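PDB 4OC9: putative O-acetylhomoserine (Thiol)-lyase from Campylobacter jejuni, which probably catalyses the pyridoxal phosphate-dependent transfer of the aminocarboxypropyl group of O-acetylhomoserine to a thiol or sulfide. Local coordinates for residues C357-L362 / L418-E423; S374-P379 / A400-S405. One frame throughout, in Å; residues are numbered along the deposited sequence.

Contact 1: residues C357-L362 / L418-E423; sequences CDKTQL and LKQAIE
Q420 and K359 join the two segments by a single hydrogen bond. NE2 of Q420 donates to the backbone O of K359 at 3.1 Å, almost straight at 177°. The oxygen lies in the amide plane of Q420, but the donor stands above the carbonyl plane, off the lone pairs. Q361 NE2 reaches the same O from the opposite face at 3.2 Å and is more bent. Q420 NE2 also bonds D417 OD1, so NE2 has two acceptors. D417 takes the backbone N of Q361 and L362 as well.

Carbon packing lies beside this bond. K359 CB sits 3.4 Å from A421 CB. T360 CG2 also rests on A421 CB at 3.8 Å. T360 OG1 turns elsewhere, to the backbone O of F363.

A separate close approach brings K359 CG to 3.2 Å from Q420 OE1. K359 is modelled in two conformations, so the exact path of its outer chain past the Q420 amide is doubtful.

The small A421 lets residues 359-360 come close to helix 411-422. The carbonyl of K359 gains two side-chain amide donors, Q361 from its own segment and Q420 from across the contact.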
loop_
_atom_site.group_PDB
_atom_site.type_symbol
_atom_site.label_atom_id
_atom_site.label_comp_id
_atom_site.label_asym_id
_atom_site.label_seq_id
_atom_site.Cartn_x
_atom_site.Cartn_y
_atom_site.Cartn_z
ATOM N N CYS D 357 13.508 32.076 1.845
ATOM C CA CYS D 357 13.312 30.660 2.206
ATOM C C CYS D 357 12.702 30.475 3.596
ATOM O O CYS D 357 11.900 29.574 3.802
ATOM C CB CYS D 357 14.599 29.888 2.189
ATOM S SG CYS D 357 15.319 29.730 0.578
ATOM N N ASP D 358 13.036 31.362 4.526
ATOM C CA ASP D 358 12.503 31.289 5.875
ATOM C C ASP D 358 11.102 31.938 6.065
ATOM O O ASP D 358 10.451 31.718 7.094
ATOM C CB ASP D 358 13.533 31.899 6.860
ATOM C CG ASP D 358 14.887 31.092 6.929
ATOM O OD1 ASP D 358 15.023 29.976 6.380
ATOM O OD2 ASP D 358 15.840 31.570 7.571
ATOM N N LYS D 359 10.632 32.680 5.058
ATOM C CA LYS D 359 9.326 33.372 5.123
ATOM C C LYS D 359 8.140 32.806 4.389
ATOM O O LYS D 359 7.009 33.219 4.665
ATOM C CB LYS D 359 9.310 34.610 4.242
ATOM C CG LYS D 359 8.429 35.678 4.818
ATOM C CD LYS D 359 9.156 36.546 5.838
ATOM C CE LYS D 359 8.225 37.659 6.391
ATOM N NZ LYS D 359 7.278 37.107 7.386
ATOM N N THR D 360 8.398 32.053 3.329
ATOM C CA THR D 360 7.302 31.501 2.553
ATOM C C THR D 360 6.436 30.596 3.376
ATOM O O THR D 360 6.929 29.887 4.224
ATOM C CB THR D 360 7.733 30.733 1.307
ATOM O OG1 THR D 360 8.665 29.724 1.679
ATOM C CG2 THR D 360 8.351 31.650 0.275
ATOM N N GLN D 361 5.128 30.661 3.132
ATOM C CA GLN D 361 4.126 29.832 3.829
ATOM C C GLN D 361 3.507 28.715 2.932
ATOM O O GLN D 361 3.055 27.707 3.449
ATOM C CB GLN D 361 3.001 30.689 4.425
ATOM C CG GLN D 361 3.509 31.757 5.380
ATOM C CD GLN D 361 4.241 31.181 6.589
ATOM O OE1 GLN D 361 3.826 30.163 7.162
ATOM N NE2 GLN D 361 5.312 31.855 7.021
ATOM N N LEU D 362 3.449 28.919 1.616
ATOM C CA LEU D 362 2.914 27.928 0.669
ATOM C C LEU D 362 4.062 27.190 0.008
ATOM O O LEU D 362 3.965 25.990 -0.219
ATOM C CB LEU D 362 1.992 28.534 -0.383
ATOM C CG LEU D 362 0.697 29.117 0.155
ATOM C CD1 LEU D 362 -0.095 29.686 -1.010
ATOM C CD2 LEU D 362 -0.108 28.045 0.895
ATOM N N LEU D 418 4.957 34.570 -2.333
ATOM C CA LEU D 418 6.317 35.003 -2.741
ATOM C C LEU D 418 6.501 36.476 -2.555
ATOM O O LEU D 418 7.556 36.937 -2.160
ATOM C CB LEU D 418 6.583 34.712 -4.180
ATOM C CG LEU D 418 6.796 33.297 -4.583
ATOM C CD1 LEU D 418 6.879 33.219 -6.084
ATOM C CD2 LEU D 418 8.083 32.786 -3.948
ATOM N N LYS D 419 5.435 37.220 -2.791
ATOM C CA LYS D 419 5.520 38.637 -2.642
ATOM C C LYS D 419 5.885 39.010 -1.211
ATOM O O LYS D 419 6.797 39.806 -0.986
ATOM C CB LYS D 419 4.191 39.305 -3.005
ATOM C CG LYS D 419 4.237 40.825 -3.042
ATOM C CD LYS D 419 2.883 41.409 -3.410
ATOM C CE LYS D 419 2.956 42.876 -3.795
ATOM N NZ LYS D 419 3.449 43.797 -2.753
ATOM N N GLN D 420 5.141 38.490 -0.256
ATOM C CA GLN D 420 5.407 38.849 1.148
ATOM C C GLN D 420 6.789 38.383 1.587
ATOM O O GLN D 420 7.450 39.068 2.363
ATOM C CB GLN D 420 4.241 38.429 2.090
ATOM C CG GLN D 420 3.976 36.930 2.242
ATOM C CD GLN D 420 4.993 36.209 3.119
ATOM O OE1 GLN D 420 5.482 36.761 4.106
ATOM N NE2 GLN D 420 5.238 34.944 2.821
ATOM N N ALA D 421 7.243 37.250 1.071
ATOM C CA ALA D 421 8.562 36.735 1.461
ATOM C C ALA D 421 9.669 37.615 0.898
ATOM O O ALA D 421 10.607 38.005 1.604
ATOM C CB ALA D 421 8.717 35.315 1.012
ATOM N N ILE D 422 9.536 37.951 -0.361
ATOM C CA ILE D 422 10.500 38.820 -1.033
ATOM C C ILE D 422 10.601 40.227 -0.462
ATOM O O ILE D 422 11.685 40.770 -0.330
ATOM C CB ILE D 422 10.068 38.972 -2.487
ATOM C CG1 ILE D 422 10.262 37.651 -3.235
ATOM C CG2 ILE D 422 10.814 40.089 -3.168
ATOM C CD1 ILE D 422 9.626 37.689 -4.614
ATOM N N GLU D 423 9.460 40.808 -0.137
ATOM C CA GLU D 423 9.382 42.173 0.392
ATOM C C GLU D 423 9.781 42.290 1.839
ATOM O O GLU D 423 9.735 43.378 2.384
ATOM C CB GLU D 423 8.007 42.778 0.089
ATOM C CG GLU D 423 7.782 42.889 -1.413
ATOM C CD GLU D 423 6.408 43.352 -1.798
ATOM O OE1 GLU D 423 5.542 43.582 -0.911
ATOM O OE2 GLU D 423 6.141 43.415 -3.021
#

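Contact 2: residues S374-P379 / A400-S405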
loop_
_atom_site.group_PDB
_atom_site.type_symbol
_atom_site.label_atom_id
_atom_site.label_comp_id
_atom_site.label_asym_id
_atom_site.label_seq_id
_atom_site.Cartn_x
_atom_site.Cartn_y
_atom_site.Cartn_z
ATOM N N SER D 374 3.870 23.470 -3.908
ATOM C CA SER D 374 5.009 24.269 -4.321
ATOM C C SER D 374 6.168 24.131 -3.343
ATOM O O SER D 374 5.949 24.115 -2.149
ATOM C CB SER D 374 4.639 25.734 -4.517
ATOM O OG SER D 374 3.712 25.845 -5.574
ATOM N N LEU D 375 7.377 24.074 -3.875
ATOM C CA LEU D 375 8.567 23.925 -3.055
ATOM C C LEU D 375 9.655 24.961 -3.338
ATOM O O LEU D 375 9.744 25.548 -4.431
ATOM C CB LEU D 375 9.198 22.565 -3.323
ATOM C CG LEU D 375 8.265 21.360 -3.267
ATOM C CD1 LEU D 375 9.034 20.106 -3.606
ATOM C CD2 LEU D 375 7.582 21.226 -1.920
ATOM N N ILE D 376 10.500 25.172 -2.335
ATOM C CA ILE D 376 11.583 26.150 -2.446
ATOM C C ILE D 376 12.850 25.662 -1.806
ATOM O O ILE D 376 12.804 24.930 -0.842
ATOM C CB ILE D 376 11.151 27.500 -1.828
ATOM C CG1 ILE D 376 12.269 28.545 -1.966
ATOM C CG2 ILE D 376 10.767 27.348 -0.369
ATOM C CD1 ILE D 376 11.869 29.973 -1.617
ATOM N N ILE D 377 13.971 26.077 -2.362
ATOM C CA ILE D 377 15.286 25.730 -1.866
ATOM C C ILE D 377 16.389 26.670 -2.369
ATOM O O ILE D 377 16.217 27.353 -3.360
ATOM C CB ILE D 377 15.676 24.334 -2.304
ATOM C CG1 ILE D 377 16.716 23.834 -1.251
ATOM C CG2 ILE D 377 16.024 24.370 -3.831
ATOM C CD1 ILE D 377 16.626 22.358 -1.058
ATOM N N HIS D 378 17.502 26.708 -1.633
ATOM C CA HIS D 378 18.704 27.517 -1.946
ATOM C C HIS D 378 19.832 26.538 -2.331
ATOM O O HIS D 378 20.564 26.078 -1.454
ATOM C CB HIS D 378 19.142 28.283 -0.709
ATOM C CG HIS D 378 20.344 29.139 -0.931
ATOM N ND1 HIS D 378 21.628 28.639 -0.932
ATOM C CD2 HIS D 378 20.457 30.479 -1.117
ATOM C CE1 HIS D 378 22.481 29.629 -1.128
ATOM N NE2 HIS D 378 21.796 30.757 -1.252
ATOM N N PRO D 379 19.986 26.227 -3.628
ATOM C CA PRO D 379 20.983 25.270 -4.171
ATOM C C PRO D 379 22.444 25.289 -3.732
ATOM O O PRO D 379 23.033 24.223 -3.496
ATOM C CB PRO D 379 20.932 25.533 -5.679
ATOM C CG PRO D 379 19.553 26.007 -5.906
ATOM C CD PRO D 379 19.216 26.855 -4.710
ATOM N N ALA D 400 23.019 33.974 -4.252
ATOM C CA ALA D 400 21.719 34.642 -4.212
ATOM C C ALA D 400 20.648 33.833 -4.937
ATOM O O ALA D 400 19.478 34.189 -4.916
ATOM C CB ALA D 400 21.853 36.025 -4.838
ATOM N N THR D 401 21.056 32.725 -5.556
ATOM C CA THR D 401 20.135 31.888 -6.319
ATOM C C THR D 401 19.132 31.070 -5.534
ATOM O O THR D 401 19.476 30.405 -4.560
ATOM C CB THR D 401 20.906 30.914 -7.203
ATOM O OG1 THR D 401 21.761 31.654 -8.106
ATOM C CG2 THR D 401 19.942 30.095 -8.018
ATOM N N ILE D 402 17.892 31.126 -5.986
ATOM C CA ILE D 402 16.791 30.388 -5.385
ATOM C C ILE D 402 16.125 29.581 -6.453
ATOM O O ILE D 402 15.930 30.080 -7.553
ATOM C CB ILE D 402 15.743 31.314 -4.774
ATOM C CG1 ILE D 402 16.292 31.842 -3.457
ATOM C CG2 ILE D 402 14.442 30.550 -4.455
ATOM C CD1 ILE D 402 15.393 32.869 -2.791
ATOM N N ARG D 403 15.771 28.347 -6.119
ATOM C CA ARG D 403 15.118 27.471 -7.062
ATOM C C ARG D 403 13.708 27.195 -6.539
ATOM O O ARG D 403 13.523 26.977 -5.358
ATOM C CB ARG D 403 15.842 26.139 -7.151
ATOM C CG ARG D 403 15.316 25.252 -8.261
ATOM C CD ARG D 403 15.772 23.796 -8.278
ATOM N NE ARG D 403 15.923 22.817 -7.210
ATOM C CZ ARG D 403 15.049 22.084 -6.579
ATOM N NH1 ARG D 403 13.800 22.395 -6.661
ATOM N NH2 ARG D 403 15.480 21.195 -5.675
ATOM N N LEU D 404 12.724 27.254 -7.429
ATOM C CA LEU D 404 11.366 27.005 -7.066
ATOM C C LEU D 404 10.777 25.891 -7.882
ATOM O O LEU D 404 11.093 25.741 -9.036
ATOM C CB LEU D 404 10.466 28.220 -7.354
ATOM C CG LEU D 404 10.753 29.568 -6.699
ATOM C CD1 LEU D 404 9.652 30.506 -7.092
ATOM C CD2 LEU D 404 10.817 29.444 -5.178
ATOM N N SER D 405 9.922 25.098 -7.255
ATOM C CA SER D 405 9.217 24.030 -7.936
ATOM C C SER D 405 7.761 24.534 -7.833
ATOM O O SER D 405 7.175 24.542 -6.736
ATOM C CB SER D 405 9.351 22.681 -7.261
ATOM O OG SER D 405 8.542 21.739 -7.956
HETATM O O HOH W 1 12.683 24.383 -5.529
#
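The guanidinium of R403 carries I377 on one face. I377 CG2 stands over its centre, 3.7 Å from R403 CZ. The two side chains lie alongside and point the same way. The R403 chain leaves anti to its own backbone N, then bends at chi3 (43°), which swings the flat group over the methyl. NH1 makes a weak hydrogen bond to N368 O. The H378 ring meets T401 O obliquely, with CD2 3.6 Å away. Its NE2 bonds K399 O, and Y350 meets it at about 90°.

The strands run antiparallel, at 164°. L375 and S405 form a hydrogen-bonded pair, L375 N to S405 O and S405 N to L375 O, both 2.9 Å. I377 and R403 form the next, where R403 N reaches I377 O at 3.0 Å. Between them I376 and L404 make a non-hydrogen-bonded pair. Here I376 CG1 lies 3.6 Å from L404 CD2, side by side, and it also meets I402 CG2. P379 CG closes against R403 CB at 3.9 Å, beyond the strand end.

In the five-stranded mixed sheet, strand 401-405 also pairs with 342-346, and strand 375-377 with 364-365. The face with I376 and L404 is covered by helices: I356 of helix 350-359 packs on I376, and L418 of helix 411-422 on L404. The face with L375, I377 and R403 meets loops, including P157 and T382. L375 also touches I23 of a neighbouring subunit.

In the fold
Contact 2 is core and contact 1 is partly buried, nearer the surface, with centres about 12 Å apart. Contact 2 joins neighbouring strands of the five-stranded sheet. Contact 1 joins the two helices that pack on one face of that sheet. The layers touch directly: T360 and C357 rest on I376. Helix 411-422 is the next element after strand 401-405, so the second segments of both contacts are close in sequence. Their chemistry follows their place. Contact 2 relies on repeated backbone bonds and buried apolar side chains. Contact 1 has one side-chain-to-backbone bond and the packing of K359, T360 and A421 beside it, with K359 and Q420 partly exposed.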